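Local coordinates for protein FdxN element excision controlling factor XisI (Anabaena variabilis ATCC 29413, PDB 2NVM) that probably helps control excision of the fdxN element, a site-specific DNA rearrangement of nitrogen-fixation genes in cyanobacteria, in concert with XisF and XisH, at residues R9-E14 against A101-T106; R46-E51 against L57-G62; L74-Q79 against I83-D88; A93-M98 against I108-H113. All coordinates share one frame; numbering follows the deposited sequence.

All four contacts are buried, but their chemistry follows their place in the fold. Interactions 2 and 3 are antiparallel hairpins in one sheet, joined where strands 55-61 and 67-79 run side by side; backbone hydrogen bonds hold them, and one face of each meets the second subunit, largely through aliphatic groups and an arginine in interaction 2 and through more polar groups in interaction 3. Interactions 1 and 4 lack hydrogen bonds between their segments and rest on aliphatic packing. Strand 82-87 of interaction 3 pairs in parallel with strand 108-110 of interaction 4, and Ile83 brings interaction 1 to the same core. Interactions 1 and 2 lie farthest apart, about 19 Å between centres.

Interaction 1: residues R9-E14 against A101-T106; sequences RHTIQE and AGIPQT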
loop_
_atom_site.group_PDB
_atom_site.type_symbol
_atom_site.label_atom_id
_atom_site.label_comp_id
_atom_site.label_asym_id
_atom_site.label_seq_id
_atom_site.Cartn_x
_atom_site.Cartn_y
_atom_site.Cartn_z
ATOM N N ARG B 9 -7.122 -15.180 2.773
ATOM C CA ARG B 9 -5.811 -14.550 3.049
ATOM C C ARG B 9 -4.696 -15.253 2.281
ATOM O O ARG B 9 -3.951 -14.604 1.561
ATOM C CB ARG B 9 -5.464 -14.550 4.551
ATOM C CG ARG B 9 -6.226 -13.540 5.381
ATOM C CD ARG B 9 -5.714 -13.569 6.803
ATOM N NE ARG B 9 -6.293 -12.517 7.643
ATOM C CZ ARG B 9 -7.393 -12.604 8.407
ATOM N NH1 ARG B 9 -8.115 -13.725 8.518
ATOM N NH2 ARG B 9 -7.765 -11.527 9.112
ATOM N N HIS B 10 -4.623 -16.577 2.442
ATOM C CA HIS B 10 -3.641 -17.444 1.752
ATOM C C HIS B 10 -3.730 -17.291 0.232
ATOM O O HIS B 10 -2.700 -17.113 -0.426
ATOM C CB HIS B 10 -3.848 -18.916 2.167
ATOM C CG HIS B 10 -2.977 -19.906 1.443
ATOM N ND1 HIS B 10 -1.660 -20.139 1.785
ATOM C CD2 HIS B 10 -3.258 -20.763 0.428
ATOM C CE1 HIS B 10 -1.159 -21.076 0.996
ATOM N NE2 HIS B 10 -2.108 -21.474 0.167
ATOM N N THR B 11 -4.963 -17.316 -0.288
ATOM C CA THR B 11 -5.240 -17.201 -1.724
ATOM C C THR B 11 -4.725 -15.887 -2.308
ATOM O O THR B 11 -3.922 -15.903 -3.239
ATOM C CB THR B 11 -6.774 -17.351 -2.032
ATOM O OG1 THR B 11 -7.224 -18.627 -1.583
ATOM C CG2 THR B 11 -7.088 -17.246 -3.532
ATOM N N ILE B 12 -5.121 -14.771 -1.711
ATOM C CA ILE B 12 -4.743 -13.457 -2.248
ATOM C C ILE B 12 -3.232 -13.159 -2.022
ATOM O O ILE B 12 -2.632 -12.491 -2.859
ATOM C CB ILE B 12 -5.822 -12.297 -1.948
ATOM C CG1 ILE B 12 -5.480 -11.426 -0.771
ATOM C CG2 ILE B 12 -7.265 -12.804 -1.989
ATOM C CD1 ILE B 12 -4.449 -10.401 -1.173
ATOM N N GLN B 13 -2.621 -13.683 -0.953
ATOM C CA GLN B 13 -1.164 -13.536 -0.738
ATOM C C GLN B 13 -0.365 -14.335 -1.777
ATOM O O GLN B 13 0.638 -13.842 -2.296
ATOM C CB GLN B 13 -0.754 -13.916 0.682
ATOM C CG GLN B 13 -1.248 -12.886 1.685
ATOM C CD GLN B 13 -0.984 -13.288 3.108
ATOM O OE1 GLN B 13 -1.922 -13.548 3.877
ATOM N NE2 GLN B 13 0.301 -13.387 3.465
ATOM N N GLU B 14 -0.842 -15.546 -2.087
ATOM C CA GLU B 14 -0.252 -16.409 -3.105
ATOM C C GLU B 14 -0.416 -15.748 -4.489
ATOM O O GLU B 14 0.515 -15.779 -5.279
ATOM C CB GLU B 14 -0.917 -17.800 -3.075
ATOM C CG GLU B 14 -0.225 -18.904 -3.871
ATOM C CD GLU B 14 -0.999 -20.245 -3.867
ATOM O OE1 GLU B 14 -0.341 -21.302 -4.026
ATOM O OE2 GLU B 14 -2.251 -20.254 -3.700
ATOM N N ALA B 101 -9.475 -21.019 -6.981
ATOM C CA ALA B 101 -9.253 -21.271 -5.544
ATOM C C ALA B 101 -10.582 -21.426 -4.748
ATOM O O ALA B 101 -10.543 -21.416 -3.532
ATOM C CB ALA B 101 -8.369 -20.166 -4.925
ATOM N N GLY B 102 -11.738 -21.570 -5.411
ATOM C CA GLY B 102 -13.032 -21.745 -4.738
ATOM C C GLY B 102 -13.613 -20.519 -4.059
ATOM O O GLY B 102 -14.410 -20.655 -3.131
ATOM N N ILE B 103 -13.217 -19.329 -4.512
ATOM C CA ILE B 103 -13.736 -18.070 -3.990
ATOM C C ILE B 103 -14.913 -17.797 -4.929
ATOM O O ILE B 103 -14.703 -17.721 -6.150
ATOM C CB ILE B 103 -12.702 -16.914 -4.044
ATOM C CG1 ILE B 103 -11.425 -17.308 -3.287
ATOM C CG2 ILE B 103 -13.304 -15.612 -3.464
ATOM C CD1 ILE B 103 -10.347 -16.240 -3.257
ATOM N N PRO B 104 -16.150 -17.681 -4.390
ATOM C CA PRO B 104 -17.294 -17.400 -5.268
ATOM C C PRO B 104 -17.275 -15.938 -5.735
ATOM O O PRO B 104 -16.727 -15.072 -5.022
ATOM C CB PRO B 104 -18.504 -17.682 -4.368
ATOM C CG PRO B 104 -18.029 -17.327 -3.019
ATOM C CD PRO B 104 -16.579 -17.754 -2.980
ATOM N N GLN B 105 -17.862 -15.686 -6.914
ATOM C CA GLN B 105 -17.956 -14.325 -7.508
ATOM C C GLN B 105 -18.671 -13.307 -6.603
ATOM O O GLN B 105 -18.363 -12.118 -6.667
ATOM C CB GLN B 105 -18.624 -14.338 -8.893
ATOM C CG GLN B 105 -17.885 -15.137 -9.954
ATOM N N THR B 106 -19.600 -13.789 -5.763
ATOM C CA THR B 106 -20.315 -12.949 -4.781
ATOM C C THR B 106 -19.417 -12.392 -3.660
ATOM O O THR B 106 -19.855 -11.469 -2.966
ATOM C CB THR B 106 -21.526 -13.681 -4.130
ATOM O OG1 THR B 106 -21.073 -14.816 -3.380
ATOM C CG2 THR B 106 -22.524 -14.119 -5.197
#
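Thr11 meets the loop that follows helix 93-100 through one methyl, CG2, which touches both Ala101 and Ile103. Its distance to Ile103 CD1 is 3.4 Å, and the two side chains approach tip to tip; Thr11 CG2 lies 3.5 Å from Ala101 CB. Both pairs are closer than ordinary van der Waals contact, so the packing here is tight. With CG2 anti to the backbone N, Thr11 sends the methyl across the gap while OG1 (chi1 -60°) stays beside its own helix and hydrogen-bonds to His7 O one turn earlier. Ile103 is extended along CG1 (chi2 -179°), which carries CD1 to the threonine. Farther out, Ile83 of strand 82-87 and Met98 pack on Ile103, and the side chain of His7 hydrogen-bonds to Ala101 O. The loop is set by the end of helix 93-100: Gly102, with phi 73°, is the C-prime residue of a Schellman motif in which Ile103 N bonds to Met98 O and Gly102 N to Leu99 O.

Interaction 2: residues R46-E51 against L57-G62; sequences RLIIDE and LWLCCG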
loop_
_atom_site.group_PDB
_atom_site.type_symbol
_atom_site.label_atom_id
_atom_site.label_comp_id
_atom_site.label_asym_id
_atom_site.label_seq_id
_atom_site.Cartn_x
_atom_site.Cartn_y
_atom_site.Cartn_z
ATOM N N ARG B 46 7.854 -2.618 -5.023
ATOM C CA ARG B 46 7.818 -2.933 -3.584
ATOM C C ARG B 46 6.484 -3.627 -3.282
ATOM O O ARG B 46 5.441 -3.233 -3.817
ATOM C CB ARG B 46 7.925 -1.692 -2.669
ATOM C CG ARG B 46 9.220 -0.849 -2.725
ATOM C CD ARG B 46 9.184 0.203 -3.816
ATOM N NE ARG B 46 10.420 1.006 -3.897
ATOM C CZ ARG B 46 10.684 2.153 -3.252
ATOM N NH1 ARG B 46 9.816 2.708 -2.414
ATOM N NH2 ARG B 46 11.856 2.761 -3.443
ATOM N N LEU B 47 6.529 -4.635 -2.411
ATOM C CA LEU B 47 5.366 -5.424 -1.987
ATOM C C LEU B 47 5.094 -5.044 -0.532
ATOM O O LEU B 47 6.039 -4.974 0.259
ATOM C CB LEU B 47 5.687 -6.918 -2.136
ATOM C CG LEU B 47 4.541 -7.926 -2.164
ATOM C CD1 LEU B 47 3.563 -7.595 -3.285
ATOM C CD2 LEU B 47 5.111 -9.362 -2.334
ATOM N N ILE B 48 3.825 -4.764 -0.196
ATOM C CA ILE B 48 3.435 -4.338 1.163
ATOM C C ILE B 48 2.235 -5.190 1.575
ATOM O O ILE B 48 1.088 -4.936 1.158
ATOM C CB ILE B 48 3.132 -2.795 1.255
ATOM C CG1 ILE B 48 4.124 -1.968 0.412
ATOM C CG2 ILE B 48 3.079 -2.331 2.744
ATOM C CD1 ILE B 48 3.948 -0.478 0.505
ATOM N N ILE B 49 2.517 -6.220 2.364
ATOM C CA ILE B 49 1.524 -7.174 2.856
ATOM C C ILE B 49 1.276 -6.912 4.346
ATOM O O ILE B 49 2.204 -6.923 5.123
ATOM C CB ILE B 49 2.027 -8.647 2.682
ATOM C CG1 ILE B 49 2.491 -8.936 1.234
ATOM C CG2 ILE B 49 0.972 -9.652 3.160
ATOM C CD1 ILE B 49 1.477 -8.711 0.178
ATOM N N ASP B 50 0.010 -6.708 4.709
ATOM C CA ASP B 50 -0.420 -6.493 6.089
ATOM C C ASP B 50 -1.559 -7.484 6.366
ATOM O O ASP B 50 -2.715 -7.218 6.038
ATOM C CB ASP B 50 -0.838 -5.026 6.285
ATOM C CG ASP B 50 -1.075 -4.650 7.745
ATOM O OD1 ASP B 50 -1.324 -5.487 8.640
ATOM O OD2 ASP B 50 -0.976 -3.446 7.988
ATOM N N GLU B 51 -1.196 -8.624 6.958
ATOM C CA GLU B 51 -2.150 -9.699 7.310
ATOM C C GLU B 51 -3.110 -9.281 8.435
ATOM O O GLU B 51 -4.280 -9.654 8.398
ATOM C CB GLU B 51 -1.424 -10.987 7.733
ATOM C CG GLU B 51 -0.444 -11.568 6.712
ATOM N N LEU B 57 -0.674 -4.800 -1.068
ATOM C CA LEU B 57 -0.365 -3.848 -2.122
ATOM C C LEU B 57 1.003 -4.023 -2.769
ATOM O O LEU B 57 1.970 -4.355 -2.115
ATOM C CB LEU B 57 -0.543 -2.447 -1.543
ATOM C CG LEU B 57 -0.374 -1.242 -2.490
ATOM C CD1 LEU B 57 -1.494 -0.219 -2.309
ATOM C CD2 LEU B 57 1.029 -0.634 -2.373
ATOM N N TRP B 58 1.029 -3.787 -4.073
ATOM C CA TRP B 58 2.187 -3.831 -4.916
ATOM C C TRP B 58 2.222 -2.489 -5.635
ATOM O O TRP B 58 1.263 -2.125 -6.338
ATOM C CB TRP B 58 2.082 -5.041 -5.878
ATOM C CG TRP B 58 3.023 -5.074 -7.039
ATOM C CD1 TRP B 58 4.256 -4.487 -7.117
ATOM C CD2 TRP B 58 2.882 -5.862 -8.233
ATOM N NE1 TRP B 58 4.845 -4.791 -8.310
ATOM C CE2 TRP B 58 4.040 -5.630 -9.022
ATOM C CE3 TRP B 58 1.878 -6.713 -8.732
ATOM C CZ2 TRP B 58 4.232 -6.216 -10.292
ATOM C CZ3 TRP B 58 2.064 -7.313 -10.013
ATOM C CH2 TRP B 58 3.237 -7.050 -10.777
ATOM N N LEU B 59 3.324 -1.762 -5.430
ATOM C CA LEU B 59 3.567 -0.483 -6.077
ATOM C C LEU B 59 4.974 -0.407 -6.619
ATOM O O LEU B 59 5.805 -1.245 -6.294
ATOM C CB LEU B 59 3.311 0.666 -5.091
ATOM C CG LEU B 59 4.088 0.830 -3.772
ATOM C CD1 LEU B 59 5.561 1.076 -3.937
ATOM C CD2 LEU B 59 3.487 2.024 -3.027
ATOM N N CYS B 60 5.211 0.588 -7.464
ATOM C CA CYS B 60 6.554 0.925 -7.948
ATOM C C CYS B 60 6.826 2.376 -7.515
ATOM O O CYS B 60 5.920 3.214 -7.488
ATOM C CB CYS B 60 6.739 0.697 -9.441
ATOM S SG CYS B 60 5.781 1.694 -10.455
ATOM N N CYS B 61 8.060 2.640 -7.129
ATOM C CA CYS B 61 8.461 3.948 -6.654
ATOM C C CYS B 61 9.932 4.231 -6.949
ATOM O O CYS B 61 10.781 3.339 -6.823
ATOM C CB CYS B 61 8.161 4.039 -5.153
ATOM S SG CYS B 61 8.533 5.587 -4.349
ATOM N N GLY B 62 10.195 5.470 -7.355
ATOM C CA GLY B 62 11.534 5.967 -7.665
ATOM C C GLY B 62 11.512 7.180 -8.576
ATOM O O GLY B 62 10.501 7.903 -8.634
#
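Arg46 and Leu59 extend from the same face of the sheet and pass at a slant, Arg46 CD lying 3.7 Å from Leu59 CD1. In the conformer given here, one of two modelled, the arginine chain bends at chi2 (86°), which carries its guanidinium past the leucine to Cys61. In this conformer Cys61 CB lies over one face of the group, 3.4 Å above its plane and toward the rim; the closest approach is Arg46 NH1 to Cys61 CB, 3.5 Å. The polar end is engaged elsewhere: NH1 hydrogen-bonds to Tyr75 OH of the second subunit. On this same face Ile48 and Leu57 run alongside each other, with Ile48 CD1 4.1 Å from Leu57 CD2, and Ile48 of the second subunit packs against Ile48. These strands form a beta hairpin, antiparallel at 157°, in which Arg46-Leu59 and Ile48-Leu57 are hydrogen-bonded pairs. The first is bonded both ways, with Arg46 N to Leu59 O at 2.8 Å and 168° at the hydrogen; the second is likewise reciprocal, Ile48 N to Leu57 O measuring 2.7 Å. Between them Leu47 and Trp58 make a non-hydrogen-bonded pair on the other face. Leu47 CD1 touches Trp58 CB at 3.9 Å, while Arg46 O approaches the indole rim roughly level with the ring. Beyond CB the indole and Tyr20 of helix 4-23 meet edge to face.

Interaction 3: residues L74-Q79 against I83-D88; sequences LYLQIQ and IWIEED
The Trp84 indole has two amide nitrogens over one face: Gln79 NE2, 3.6 Å above the plane, and Gln77 NE2, 4.0 Å above it, both toward the rim. Both amides stand steeply to the ring, Gln79's at 81°. The Tyr75 ring carries Glu86 CG over one face, 4.1 Å from its centroid, a CH-pi contact. These groups line one face of a beta hairpin interrupted by a classic beta bulge, where Glu86 and Glu87 both face Tyr75 and give their N-H groups to Tyr75 O. Replacing Trp84 with an alanine would probably open a gap beside both amides and leave that of Gln79 freer to turn, whereas Gln77 OE1 is held by Gln55 NE2. On the opposite face Leu76 CD2 touches Ile85 CG2 at 3.7 Å, under helices 4-23 and 93-100. Glu86 also forms a salt bridge to Arg68 of the second subunit. Bent at chi2 (-70°), it brings OE2 within 2.8 Å of Gln77 NE2, a weak hydrogen bond with 124° at the hydrogen.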
loop_
_atom_site.group_PDB
_atom_site.type_symbol
_atom_site.label_atom_id
_atom_site.label_comp_id
_atom_site.label_asym_id
_atom_site.label_seq_id
_atom_site.Cartn_x
_atom_site.Cartn_y
_atom_site.Cartn_z
ATOM N N LEU B 74 -1.067 -3.172 -8.092
ATOM C CA LEU B 74 -2.084 -4.116 -7.641
ATOM C C LEU B 74 -2.376 -3.858 -6.176
ATOM O O LEU B 74 -1.439 -3.772 -5.370
ATOM C CB LEU B 74 -1.560 -5.541 -7.878
ATOM C CG LEU B 74 -2.423 -6.807 -7.782
ATOM C CD1 LEU B 74 -3.677 -6.710 -8.607
ATOM C CD2 LEU B 74 -1.595 -8.009 -8.259
ATOM N N TYR B 75 -3.663 -3.703 -5.854
ATOM C CA TYR B 75 -4.113 -3.425 -4.504
ATOM C C TYR B 75 -5.381 -4.227 -4.209
ATOM O O TYR B 75 -6.397 -4.086 -4.895
ATOM C CB TYR B 75 -4.284 -1.896 -4.283
ATOM C CG TYR B 75 -4.857 -1.476 -2.941
ATOM C CD1 TYR B 75 -4.570 -2.193 -1.746
ATOM C CD2 TYR B 75 -5.606 -0.289 -2.826
ATOM C CE1 TYR B 75 -5.101 -1.800 -0.508
ATOM C CE2 TYR B 75 -6.134 0.118 -1.599
ATOM C CZ TYR B 75 -5.863 -0.646 -0.435
ATOM O OH TYR B 75 -6.348 -0.273 0.788
ATOM N N LEU B 76 -5.282 -5.056 -3.174
ATOM C CA LEU B 76 -6.352 -5.928 -2.714
ATOM C C LEU B 76 -6.530 -5.776 -1.212
ATOM O O LEU B 76 -5.543 -5.592 -0.483
ATOM C CB LEU B 76 -5.988 -7.390 -3.009
ATOM C CG LEU B 76 -5.581 -7.767 -4.438
ATOM C CD1 LEU B 76 -5.197 -9.219 -4.515
ATOM C CD2 LEU B 76 -6.692 -7.513 -5.403
ATOM N N GLN B 77 -7.781 -5.808 -0.766
ATOM C CA GLN B 77 -8.122 -5.814 0.652
ATOM C C GLN B 77 -9.305 -6.764 0.923
ATOM O O GLN B 77 -10.124 -7.004 0.032
ATOM C CB GLN B 77 -8.386 -4.413 1.236
ATOM C CG GLN B 77 -9.580 -3.662 0.666
ATOM C CD GLN B 77 -10.153 -2.548 1.524
ATOM O OE1 GLN B 77 -9.712 -2.269 2.649
ATOM N NE2 GLN B 77 -11.205 -1.931 1.002
ATOM N N ILE B 78 -9.347 -7.313 2.139
ATOM C CA ILE B 78 -10.428 -8.173 2.594
ATOM C C ILE B 78 -11.191 -7.280 3.572
ATOM O O ILE B 78 -10.608 -6.809 4.551
ATOM C CB ILE B 78 -9.971 -9.499 3.249
ATOM C CG1 ILE B 78 -8.973 -10.254 2.336
ATOM C CG2 ILE B 78 -11.198 -10.353 3.545
ATOM C CD1 ILE B 78 -8.419 -11.520 2.928
ATOM N N GLN B 79 -12.468 -7.032 3.271
ATOM C CA GLN B 79 -13.348 -6.172 4.066
ATOM C C GLN B 79 -14.759 -6.779 4.147
ATOM O O GLN B 79 -15.377 -7.027 3.106
ATOM C CB GLN B 79 -13.396 -4.803 3.409
ATOM C CG GLN B 79 -14.164 -3.738 4.188
ATOM C CD GLN B 79 -13.993 -2.341 3.598
ATOM O OE1 GLN B 79 -13.655 -1.405 4.322
ATOM N NE2 GLN B 79 -14.184 -2.203 2.277
ATOM N N ILE B 83 -13.366 -9.938 -0.824
ATOM C CA ILE B 83 -12.114 -9.514 -1.447
ATOM C C ILE B 83 -12.452 -8.332 -2.350
ATOM O O ILE B 83 -13.266 -8.459 -3.249
ATOM C CB ILE B 83 -11.456 -10.677 -2.262
ATOM C CG1 ILE B 83 -11.066 -11.830 -1.303
ATOM C CG2 ILE B 83 -10.240 -10.191 -3.060
ATOM C CD1 ILE B 83 -10.614 -13.088 -1.979
ATOM N N TRP B 84 -11.816 -7.191 -2.085
ATOM C CA TRP B 84 -11.977 -5.953 -2.852
ATOM C C TRP B 84 -10.748 -5.788 -3.722
ATOM O O TRP B 84 -9.667 -5.674 -3.177
ATOM C CB TRP B 84 -12.084 -4.752 -1.914
ATOM C CG TRP B 84 -13.391 -4.610 -1.274
ATOM C CD1 TRP B 84 -13.933 -5.401 -0.310
ATOM C CD2 TRP B 84 -14.341 -3.590 -1.547
ATOM N NE1 TRP B 84 -15.187 -4.951 0.026
ATOM C CE2 TRP B 84 -15.461 -3.827 -0.709
ATOM C CE3 TRP B 84 -14.361 -2.490 -2.424
ATOM C CZ2 TRP B 84 -16.608 -2.998 -0.727
ATOM C CZ3 TRP B 84 -15.480 -1.659 -2.445
ATOM C CH2 TRP B 84 -16.598 -1.916 -1.592
ATOM N N ILE B 85 -10.913 -5.804 -5.044
ATOM C CA ILE B 85 -9.813 -5.565 -5.997
ATOM C C ILE B 85 -9.921 -4.060 -6.277
ATOM O O ILE B 85 -10.784 -3.622 -7.046
ATOM C CB ILE B 85 -9.900 -6.401 -7.282
ATOM C CG1 ILE B 85 -10.044 -7.906 -6.957
ATOM C CG2 ILE B 85 -8.663 -6.119 -8.157
ATOM C CD1 ILE B 85 -10.192 -8.801 -8.189
ATOM N N GLU B 86 -9.082 -3.286 -5.579
ATOM C CA GLU B 86 -9.032 -1.815 -5.690
ATOM C C GLU B 86 -8.203 -1.320 -6.879
ATOM O O GLU B 86 -8.408 -0.224 -7.347
ATOM C CB GLU B 86 -8.454 -1.209 -4.412
ATOM C CG GLU B 86 -9.136 -1.603 -3.076
ATOM C CD GLU B 86 -10.532 -1.052 -2.850
ATOM O OE1 GLU B 86 -11.201 -0.554 -3.770
ATOM O OE2 GLU B 86 -11.011 -1.159 -1.712
ATOM N N GLU B 87 -7.217 -2.091 -7.311
ATOM C CA GLU B 87 -6.375 -1.734 -8.455
ATOM C C GLU B 87 -5.859 -3.039 -9.020
ATOM O O GLU B 87 -5.448 -3.915 -8.247
ATOM C CB GLU B 87 -5.222 -0.812 -8.018
ATOM C CG GLU B 87 -4.287 -0.316 -9.146
ATOM C CD GLU B 87 -4.988 0.517 -10.237
ATOM O OE1 GLU B 87 -5.752 1.436 -9.890
ATOM O OE2 GLU B 87 -4.747 0.259 -11.447
ATOM N N ASP B 88 -5.904 -3.162 -10.347
ATOM C CA ASP B 88 -5.518 -4.357 -11.060
ATOM C C ASP B 88 -4.738 -4.008 -12.324
ATOM O O ASP B 88 -5.185 -3.161 -13.099
ATOM C CB ASP B 88 -6.809 -5.118 -11.460
ATOM C CG ASP B 88 -6.535 -6.445 -12.209
ATOM O OD1 ASP B 88 -5.548 -7.131 -11.882
ATOM O OD2 ASP B 88 -7.322 -6.798 -13.112
#

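Interaction 4: residues A93-M98 against I108-H113; sequences AIVDEM and IILGFH
Apolar contacts alone join the two segments, and Ile108 CD1 is their meeting point. It lies 3.8 Å from Met98 CB and 3.9 Å from Met98 SE, the residue being selenomethionine in this crystal. The two side chains lie at an angle to each other, and the end of the isoleucine touches both the CB and the selenium of Met98. Ile108 CG1 sits anti to the carbonyl carbon and chi2 is -179°; this straight branch projects CD1 toward the helix. Val95 adds looser contacts one turn back: CG1 is 4.3 Å from Ile108 CD1, and CG2 is 4.4 Å from Leu110 CD2. The elements belong to a beta-alpha-beta unit made of strand 82-87, helix 93-100 and strand 108-110, whose two strands are parallel neighbours in the sheet. The short helix and strand segments run nearly antiparallel, at 169°, with axes 11.0 Å apart. Backbone hydrogen bonds act within or beyond the segments: Ile109 bonds to Ile83 and Ile85 of the adjoining strand, and His113 N reaches Leu110 O at 3.0 Å to close a type I turn. At that turn Gly111 O accepts a hydrogen bond from Trp63 NE1 of the second subunit.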
loop_
_atom_site.group_PDB
_atom_site.type_symbol
_atom_site.label_atom_id
_atom_site.label_comp_id
_atom_site.label_asym_id
_atom_site.label_seq_id
_atom_site.Cartn_x
_atom_site.Cartn_y
_atom_site.Cartn_z
ATOM N N ALA B 93 -6.984 -11.210 -14.911
ATOM C CA ALA B 93 -6.371 -12.562 -14.849
ATOM C C ALA B 93 -6.364 -13.093 -13.399
ATOM O O ALA B 93 -6.525 -14.289 -13.198
ATOM C CB ALA B 93 -4.953 -12.577 -15.430
ATOM N N ILE B 94 -6.217 -12.193 -12.414
ATOM C CA ILE B 94 -6.252 -12.551 -10.980
ATOM C C ILE B 94 -7.627 -13.069 -10.505
ATOM O O ILE B 94 -7.675 -13.809 -9.534
ATOM C CB ILE B 94 -5.762 -11.394 -10.024
ATOM C CG1 ILE B 94 -6.701 -10.179 -10.004
ATOM C CG2 ILE B 94 -4.319 -10.952 -10.372
ATOM C CD1 ILE B 94 -6.228 -9.126 -8.988
ATOM N N VAL B 95 -8.721 -12.640 -11.151
ATOM C CA VAL B 95 -10.082 -13.118 -10.824
ATOM C C VAL B 95 -10.219 -14.614 -11.125
ATOM O O VAL B 95 -10.807 -15.334 -10.324
ATOM C CB VAL B 95 -11.202 -12.292 -11.521
ATOM C CG1 VAL B 95 -12.554 -13.004 -11.474
ATOM C CG2 VAL B 95 -11.287 -10.909 -10.898
ATOM N N ASP B 96 -9.670 -15.052 -12.265
ATOM C CA ASP B 96 -9.654 -16.463 -12.660
ATOM C C ASP B 96 -8.964 -17.312 -11.593
ATOM O O ASP B 96 -9.469 -18.372 -11.230
ATOM C CB ASP B 96 -8.954 -16.672 -14.018
ATOM C CG ASP B 96 -9.745 -16.093 -15.191
ATOM O OD1 ASP B 96 -10.954 -16.403 -15.317
ATOM O OD2 ASP B 96 -9.139 -15.364 -16.012
ATOM N N GLU B 97 -7.844 -16.809 -11.065
ATOM C CA GLU B 97 -7.106 -17.509 -10.003
ATOM C C GLU B 97 -7.913 -17.644 -8.703
ATOM O O GLU B 97 -7.877 -18.706 -8.073
ATOM C CB GLU B 97 -5.700 -16.916 -9.826
ATOM C CG GLU B 97 -4.875 -17.142 -11.130
ATOM C CD GLU B 97 -3.392 -16.988 -10.978
ATOM O OE1 GLU B 97 -2.948 -16.201 -10.125
ATOM O OE2 GLU B 97 -2.655 -17.656 -11.731
HETATM N N MSE B 98 -8.703 -16.622 -8.375
HETATM C CA MSE B 98 -9.577 -16.639 -7.186
HETATM C C MSE B 98 -10.731 -17.643 -7.343
HETATM O O MSE B 98 -11.012 -18.385 -6.402
HETATM C CB MSE B 98 -10.136 -15.245 -6.875
HETATM C CG MSE B 98 -9.082 -14.232 -6.468
HETATM SE SE MSE B 98 -9.858 -12.469 -6.342
HETATM C CE MSE B 98 -8.231 -11.467 -6.097
ATOM N N ILE B 108 -16.145 -11.342 -4.366
ATOM C CA ILE B 108 -15.160 -10.552 -5.120
ATOM C C ILE B 108 -15.852 -9.226 -5.519
ATOM O O ILE B 108 -16.894 -9.266 -6.137
ATOM C CB ILE B 108 -14.671 -11.289 -6.407
ATOM C CG1 ILE B 108 -14.026 -12.643 -6.055
ATOM C CG2 ILE B 108 -13.675 -10.419 -7.193
ATOM C CD1 ILE B 108 -13.497 -13.433 -7.252
ATOM N N ILE B 109 -15.272 -8.084 -5.152
ATOM C CA ILE B 109 -15.792 -6.744 -5.498
ATOM C C ILE B 109 -14.726 -6.000 -6.299
ATOM O O ILE B 109 -13.566 -5.918 -5.865
ATOM C CB ILE B 109 -16.148 -5.902 -4.244
ATOM C CG1 ILE B 109 -17.190 -6.636 -3.394
ATOM C CG2 ILE B 109 -16.672 -4.513 -4.652
ATOM C CD1 ILE B 109 -17.614 -5.913 -2.178
ATOM N N LEU B 110 -15.122 -5.465 -7.453
ATOM C CA LEU B 110 -14.237 -4.657 -8.278
ATOM C C LEU B 110 -14.394 -3.228 -7.804
ATOM O O LEU B 110 -15.234 -2.475 -8.296
ATOM C CB LEU B 110 -14.512 -4.823 -9.775
ATOM C CG LEU B 110 -14.400 -6.260 -10.286
ATOM C CD1 LEU B 110 -14.647 -6.250 -11.795
ATOM C CD2 LEU B 110 -13.042 -6.943 -9.942
ATOM N N GLY B 111 -13.591 -2.887 -6.789
ATOM C CA GLY B 111 -13.511 -1.558 -6.199
ATOM C C GLY B 111 -13.113 -0.501 -7.207
ATOM O O GLY B 111 -13.569 0.621 -7.107
ATOM N N PHE B 112 -12.270 -0.863 -8.185
ATOM C CA PHE B 112 -11.909 0.051 -9.291
ATOM C C PHE B 112 -13.076 0.343 -10.272
ATOM O O PHE B 112 -12.932 1.225 -11.108
ATOM C CB PHE B 112 -10.632 -0.380 -10.029
ATOM C CG PHE B 112 -10.774 -1.607 -10.861
ATOM C CD1 PHE B 112 -11.116 -1.512 -12.218
ATOM C CD2 PHE B 112 -10.498 -2.862 -10.326
ATOM C CE1 PHE B 112 -11.224 -2.666 -13.015
ATOM C CE2 PHE B 112 -10.591 -4.017 -11.110
ATOM C CZ PHE B 112 -10.962 -3.920 -12.460
ATOM N N HIS B 113 -14.164 -0.447 -10.258
ATOM C CA HIS B 113 -15.378 -0.108 -11.032
ATOM C C HIS B 113 -16.205 0.824 -10.138
ATOM O O HIS B 113 -16.201 0.668 -8.946
ATOM C CB HIS B 113 -16.230 -1.317 -11.417
ATOM C CG HIS B 113 -15.646 -2.168 -12.498
ATOM N ND1 HIS B 113 -14.770 -1.680 -13.444
ATOM C CD2 HIS B 113 -15.963 -3.420 -12.897
ATOM C CE1 HIS B 113 -14.488 -2.633 -14.311
ATOM N NE2 HIS B 113 -15.207 -3.696 -14.008
#